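Local coordinates for protein 3-hydroxy-3-methylglutaryl-CoA lyase (Acinetobacter baumannii, PDB 6NDS) that belongs to the HMGL-like family of TIM-barrel proteins and binds coenzyme A and a zinc ion, at residues Leu27-Thr32 with Gly247-Pro252; Gln19-Arg24 with Asp239-Gly244. All coordinates share one frame; numbering follows the deposited sequence.

Contact 1. Residues Leu27-Thr32 with Gly247-Pro252. With COA (coenzyme A), chain B.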
loop_
_atom_site.group_PDB
_atom_site.type_symbol
_atom_site.label_atom_id
_atom_site.label_comp_id
_atom_site.label_asym_id
_atom_site.label_seq_id
_atom_site.Cartn_x
_atom_site.Cartn_y
_atom_site.Cartn_z
ATOM N N LEU A 27 14.756 13.917 -1.681
ATOM C CA LEU A 27 16.100 14.165 -1.186
ATOM C C LEU A 27 16.144 15.075 0.031
ATOM O O LEU A 27 17.143 15.055 0.760
ATOM C CB LEU A 27 16.960 14.767 -2.298
ATOM C CG LEU A 27 17.144 13.856 -3.515
ATOM C CD1 LEU A 27 18.159 14.485 -4.436
ATOM C CD2 LEU A 27 17.594 12.467 -3.099
ATOM N N GLN A 28 15.090 15.850 0.294
ATOM C CA GLN A 28 15.201 16.831 1.374
ATOM C C GLN A 28 15.397 16.168 2.734
ATOM O O GLN A 28 16.042 16.750 3.615
ATOM C CB GLN A 28 13.974 17.740 1.389
ATOM C CG GLN A 28 12.706 17.030 1.735
ATOM C CD GLN A 28 11.476 17.912 1.619
ATOM O OE1 GLN A 28 11.512 18.993 1.014
ATOM N NE2 GLN A 28 10.373 17.448 2.196
ATOM N N ILE A 29 14.885 14.948 2.911
ATOM C CA ILE A 29 14.932 14.236 4.184
ATOM C C ILE A 29 15.928 13.078 4.185
ATOM O O ILE A 29 16.144 12.467 5.246
ATOM C CB ILE A 29 13.526 13.728 4.573
ATOM C CG1 ILE A 29 13.446 13.392 6.058
ATOM C CG2 ILE A 29 13.137 12.537 3.699
ATOM C CD1 ILE A 29 12.045 13.054 6.539
ATOM N N GLU A 30 16.535 12.757 3.043
ATOM C CA GLU A 30 17.542 11.705 2.995
ATOM C C GLU A 30 18.673 12.015 3.965
ATOM O O GLU A 30 19.137 13.158 4.029
ATOM C CB GLU A 30 18.125 11.571 1.587
ATOM C CG GLU A 30 17.422 10.586 0.706
ATOM C CD GLU A 30 17.419 9.193 1.288
ATOM O OE1 GLU A 30 16.319 8.627 1.441
ATOM O OE2 GLU A 30 18.508 8.674 1.612
ATOM N N PRO A 31 19.156 11.024 4.715
ATOM C CA PRO A 31 20.224 11.299 5.688
ATOM C C PRO A 31 21.509 11.791 5.049
ATOM O O PRO A 31 22.200 12.642 5.624
ATOM C CB PRO A 31 20.428 9.940 6.377
ATOM C CG PRO A 31 19.183 9.181 6.113
ATOM C CD PRO A 31 18.680 9.632 4.785
ATOM N N THR A 32 21.859 11.269 3.886
ATOM C CA THR A 32 23.142 11.573 3.275
ATOM C C THR A 32 22.984 12.565 2.135
ATOM O O THR A 32 21.990 12.564 1.405
ATOM C CB THR A 32 23.826 10.312 2.747
ATOM O OG1 THR A 32 22.940 9.630 1.845
ATOM C CG2 THR A 32 24.215 9.398 3.903
ATOM N N GLY A 247 9.534 12.649 2.462
ATOM C CA GLY A 247 9.140 13.025 3.812
ATOM C C GLY A 247 9.648 14.423 4.110
ATOM O O GLY A 247 10.636 14.885 3.535
ATOM N N CYS A 248 8.939 15.129 5.027
ATOM C CA CYS A 248 9.367 16.463 5.449
ATOM C C CYS A 248 10.068 16.379 6.794
ATOM O O CYS A 248 9.534 15.759 7.726
ATOM C CB CYS A 248 8.174 17.416 5.545
ATOM S SG CYS A 248 8.548 19.056 6.276
ATOM N N PRO A 249 11.254 16.981 6.936
ATOM C CA PRO A 249 11.986 16.874 8.209
ATOM C C PRO A 249 11.316 17.594 9.364
ATOM O O PRO A 249 11.646 17.304 10.520
ATOM C CB PRO A 249 13.353 17.498 7.887
ATOM C CG PRO A 249 13.437 17.510 6.379
ATOM C CD PRO A 249 12.030 17.695 5.909
ATOM N N PHE A 250 10.394 18.516 9.098
ATOM C CA PHE A 250 9.737 19.285 10.146
ATOM C C PHE A 250 8.312 18.820 10.421
ATOM O O PHE A 250 7.635 19.401 11.275
ATOM C CB PHE A 250 9.767 20.777 9.788
ATOM C CG PHE A 250 11.160 21.313 9.603
ATOM C CD1 PHE A 250 11.987 21.511 10.698
ATOM C CD2 PHE A 250 11.656 21.589 8.337
ATOM C CE1 PHE A 250 13.279 21.989 10.538
ATOM C CE2 PHE A 250 12.952 22.071 8.174
ATOM C CZ PHE A 250 13.759 22.267 9.273
ATOM N N ALA A 251 7.848 17.779 9.723
ATOM C CA ALA A 251 6.616 17.097 10.083
ATOM C C ALA A 251 6.985 15.790 10.772
ATOM O O ALA A 251 7.441 14.854 10.096
ATOM C CB ALA A 251 5.761 16.835 8.843
ATOM N N PRO A 252 6.822 15.675 12.093
ATOM C CA PRO A 252 7.399 14.533 12.816
ATOM C C PRO A 252 6.832 13.208 12.328
ATOM O O PRO A 252 5.627 13.068 12.112
ATOM C CB PRO A 252 7.010 14.800 14.277
ATOM C CG PRO A 252 6.627 16.244 14.327
ATOM C CD PRO A 252 6.049 16.553 12.982
HETATM N N1A COA B . 16.146 30.855 0.537
HETATM C C2A COA B . 17.346 31.097 1.084
HETATM N N3A COA B . 17.667 31.909 2.090
HETATM C C4A COA B . 16.573 32.525 2.567
HETATM C C5A COA B . 15.277 32.376 2.122
HETATM C C6A COA B . 15.061 31.490 1.049
HETATM N N6A COA B . 13.866 31.259 0.515
HETATM N N7A COA B . 14.419 33.180 2.861
HETATM C C8A COA B . 15.197 33.788 3.727
HETATM N N9A COA B . 16.517 33.429 3.596
HETATM C C1B COA B . 17.662 33.924 4.365
HETATM C C2B COA B . 17.837 35.440 4.328
HETATM O O2B COA B . 18.449 35.939 3.158
HETATM C C3B COA B . 18.653 35.639 5.602
HETATM O O3B COA B . 19.979 35.147 5.428
HETATM P P3B COA B . 20.967 35.776 6.544
HETATM O O7A COA B . 20.846 34.938 7.805
HETATM O O8A COA B . 20.492 37.200 6.761
HETATM O O9A COA B . 22.363 35.727 5.952
HETATM C C4B COA B . 17.835 34.763 6.535
HETATM O O4B COA B . 17.503 33.598 5.729
HETATM C C5B COA B . 16.551 35.437 6.939
HETATM O O5B COA B . 15.833 34.589 7.847
HETATM P P1A COA B . 14.269 34.874 8.013
HETATM O O1A COA B . 13.764 35.662 6.851
HETATM O O2A COA B . 13.983 35.334 9.405
HETATM O O3A COA B . 13.749 33.372 7.832
HETATM P P2A COA B . 13.836 32.091 8.781
HETATM O O4A COA B . 12.851 32.258 9.891
HETATM O O5A COA B . 15.259 31.790 9.117
HETATM O O6A COA B . 13.335 30.965 7.753
HETATM C CBP COA B . 12.074 30.213 5.870
HETATM C CCP COA B . 12.054 31.123 7.093
HETATM C CDP COA B . 10.689 30.175 5.215
HETATM C CEP COA B . 13.090 30.758 4.859
HETATM C CAP COA B . 12.486 28.816 6.341
HETATM O OAP COA B . 11.657 28.434 7.429
HETATM C C9P COA B . 12.387 27.758 5.254
HETATM O O9P COA B . 13.186 27.742 4.323
HETATM N N8P COA B . 11.415 26.868 5.385
HETATM C C7P COA B . 11.110 25.869 4.369
HETATM C C6P COA B . 11.451 24.480 4.845
HETATM C C5P COA B . 10.993 23.421 3.866
HETATM O O5P COA B . 11.268 23.508 2.671
HETATM N N4P COA B . 10.293 22.399 4.374
HETATM C C3P COA B . 9.922 21.209 3.622
HETATM C C2P COA B . 9.078 21.532 2.413
HETATM S S1P COA B . 7.629 22.528 2.843
#

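Contact 2. Residues Gln19-Arg24 with Asp239-Gly244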
loop_
_atom_site.group_PDB
_atom_site.type_symbol
_atom_site.label_atom_id
_atom_site.label_comp_id
_atom_site.label_asym_id
_atom_site.label_seq_id
_atom_site.Cartn_x
_atom_site.Cartn_y
_atom_site.Cartn_z
ATOM N N GLN A 19 3.458 12.998 -11.823
ATOM C CA GLN A 19 4.390 14.112 -11.641
ATOM C C GLN A 19 5.448 13.702 -10.624
ATOM O O GLN A 19 5.120 13.168 -9.562
ATOM C CB GLN A 19 3.629 15.375 -11.204
ATOM C CG GLN A 19 2.439 15.679 -12.151
ATOM C CD GLN A 19 1.555 16.840 -11.737
ATOM O OE1 GLN A 19 0.989 17.517 -12.594
ATOM N NE2 GLN A 19 1.394 17.054 -10.429
ATOM N N GLU A 20 6.720 13.912 -10.967
ATOM C CA GLU A 20 7.824 13.320 -10.216
ATOM C C GLU A 20 8.395 14.331 -9.229
ATOM O O GLU A 20 8.691 15.473 -9.608
ATOM C CB GLU A 20 8.915 12.831 -11.178
ATOM C CG GLU A 20 10.178 12.278 -10.482
ATOM C CD GLU A 20 9.904 11.065 -9.599
ATOM O OE1 GLU A 20 9.067 10.202 -9.968
ATOM O OE2 GLU A 20 10.524 10.976 -8.513
ATOM N N VAL A 21 8.528 13.923 -7.958
ATOM C CA VAL A 21 9.037 14.843 -6.933
ATOM C C VAL A 21 10.230 14.285 -6.159
ATOM O O VAL A 21 10.642 14.874 -5.149
ATOM C CB VAL A 21 7.921 15.263 -5.950
ATOM C CG1 VAL A 21 6.733 15.907 -6.702
ATOM C CG2 VAL A 21 7.453 14.078 -5.086
ATOM N N SER A 22 10.820 13.170 -6.594
ATOM C CA SER A 22 11.943 12.649 -5.817
ATOM C C SER A 22 13.127 13.613 -5.684
ATOM O O SER A 22 13.781 13.560 -4.630
ATOM C CB SER A 22 12.452 11.300 -6.359
ATOM O OG SER A 22 12.973 11.430 -7.649
ATOM N N PRO A 23 13.464 14.472 -6.650
ATOM C CA PRO A 23 14.626 15.349 -6.443
ATOM C C PRO A 23 14.412 16.376 -5.365
ATOM O O PRO A 23 15.395 16.960 -4.901
ATOM C CB PRO A 23 14.825 16.018 -7.809
ATOM C CG PRO A 23 14.150 15.071 -8.803
ATOM C CD PRO A 23 12.949 14.592 -8.029
ATOM N N ARG A 24 13.163 16.636 -4.975
ATOM C CA ARG A 24 12.855 17.626 -3.949
ATOM C C ARG A 24 12.351 16.914 -2.690
ATOM O O ARG A 24 13.072 16.847 -1.692
ATOM C CB ARG A 24 11.831 18.627 -4.494
ATOM C CG ARG A 24 11.652 19.920 -3.672
ATOM C CD ARG A 24 10.836 19.704 -2.395
ATOM N NE ARG A 24 9.455 19.293 -2.674
ATOM C CZ ARG A 24 8.585 18.939 -1.735
ATOM N NH1 ARG A 24 8.949 18.948 -0.456
ATOM N NH2 ARG A 24 7.348 18.594 -2.068
ATOM N N ASP A 239 1.343 13.586 -7.629
ATOM C CA ASP A 239 2.771 13.586 -7.325
ATOM C C ASP A 239 3.216 12.225 -6.777
ATOM O O ASP A 239 2.500 11.580 -6.008
ATOM C CB ASP A 239 3.109 14.654 -6.281
ATOM C CG ASP A 239 3.007 16.085 -6.810
ATOM O OD1 ASP A 239 2.971 16.297 -8.047
ATOM O OD2 ASP A 239 2.994 17.015 -5.969
ATOM N N ALA A 240 4.434 11.820 -7.131
ATOM C CA ALA A 240 5.005 10.573 -6.624
ATOM C C ALA A 240 6.519 10.713 -6.654
ATOM O O ALA A 240 7.055 11.551 -7.374
ATOM C CB ALA A 240 4.547 9.362 -7.456
ATOM N N ALA A 241 7.210 9.903 -5.843
ATOM C CA ALA A 241 8.672 9.929 -5.790
ATOM C C ALA A 241 9.225 8.571 -6.199
ATOM O O ALA A 241 8.744 7.529 -5.732
ATOM C CB ALA A 241 9.179 10.285 -4.393
ATOM N N LEU A 242 10.263 8.597 -7.047
ATOM C CA LEU A 242 10.986 7.387 -7.422
ATOM C C LEU A 242 11.376 6.584 -6.187
ATOM O O LEU A 242 11.924 7.126 -5.219
ATOM C CB LEU A 242 12.242 7.765 -8.208
ATOM C CG LEU A 242 13.066 6.598 -8.763
ATOM C CD1 LEU A 242 12.342 5.987 -9.958
ATOM C CD2 LEU A 242 14.443 7.122 -9.157
ATOM N N GLY A 243 11.097 5.282 -6.225
ATOM C CA GLY A 243 11.475 4.403 -5.132
ATOM C C GLY A 243 10.719 4.611 -3.838
ATOM O O GLY A 243 11.042 3.951 -2.842
ATOM N N GLY A 244 9.744 5.520 -3.798
ATOM C CA GLY A 244 9.097 5.788 -2.528
ATOM C C GLY A 244 9.918 6.609 -1.563
ATOM O O GLY A 244 9.693 6.549 -0.342
#

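Contact 1. Residues Leu27-Thr32 with Gly247-Pro252
In Q28, CG sits between the backbone N and the carbonyl carbon (chi1 66°) and the chain runs extended from there, which carries the amide to the G247 carbonyl. NE2 of Q28 donates to O of G247 over 2.9 Å. The bond is nearly straight at its hydrogen, and the acceptor lies in the amide plane, although the donor itself stands 45° above the carbonyl plane of G247. A further hydrogen bond from NE2 to a citric acid molecule, probably from the crystallisation liquor, and one from NH1 of R24 to OE1 hold both ends of the amide.

I29 covers the same carbonyl: CB lies 3.3 Å from O of G247, and CD1 reaches the backbone of G247 and C248. With CG1 anti to the backbone N (chi1 -162°), its chain lies obliquely against the P249 ring, CG1 to CG 4.1 Å. C248 turns its CB-SG bond to the pocket instead, placing SG 3.7 Å from C3P of coenzyme A; OE1 of Q28 is 3.8 Å from that same carbon. The two side chains thus line the thiol end of the ligand.

A type I turn from C248 to A251 shapes the loop between strand 237-240 and helix 260-270. This loop meets segment 27-32, which lies on helix 22-28, while helix 115-122 packs on C248, F250 and A251.

Contact 2. Residues Gln19-Arg24 with Asp239-Gly244
OE2 of E20 gathers three donors, two from S22 where strand gives way to helix and one from L242 across the contact. L242 N uses the syn lone pair of E20 OE2 at 2.8 Å. S22 N meets E20 OE2 from above the carboxylate plane at 2.9 Å, and S22 OG lies 2.6 Å from E20 OE2, on the anti side. A bend at chi2 (61°) folds the glutamate back to this position, and T260 bonds the other oxygen, OE1, so both oxygens have partners.

One step back along both segments the strands pair in parallel: A240 N bonds Q19 O at 2.9 Å, and V21 N bonds A240 O at 2.9 Å. On the sheet face of Q19 and D239, NE2 of Q19 reaches OD1 of D239 at 3.0 Å, with amide and carboxylate planes 35° apart. CG1 of V21 stands over the face of the D239 carboxylate, 3.7 Å from CG.

Second-shell bonds fix these groups: R237 holds OE1 of Q19, and the zinc ligand H215 bonds OD2 of D239. Strands 17-20 and 237-240 are adjacent in the parallel sheet, with helices 36-46 and 260-270 packing on the face of E20 and A240.

In the fold
Contacts 1 and 2 lie with their centres about 13 Å apart and share helix 22-28, where CG of L27 packs 3.6 Å from O of S22. Along the chain the order is 19-24, 27-32, 239-244, 247-252, so the segments alternate. Strands 17-20 and 237-240, the first and last in chain order, are neighbours in the eight-stranded parallel sheet, as expected for a TIM barrel closing on itself. Contact 2 is that junction, deep in the barrel; contact 1 is made by what follows each strand, a helix and a loop. Together they lead from the barrel core to the pocket where D25, H215 and H217 bind zinc; the Q28 side chain, about 5 Å from that ion, touches coenzyme A.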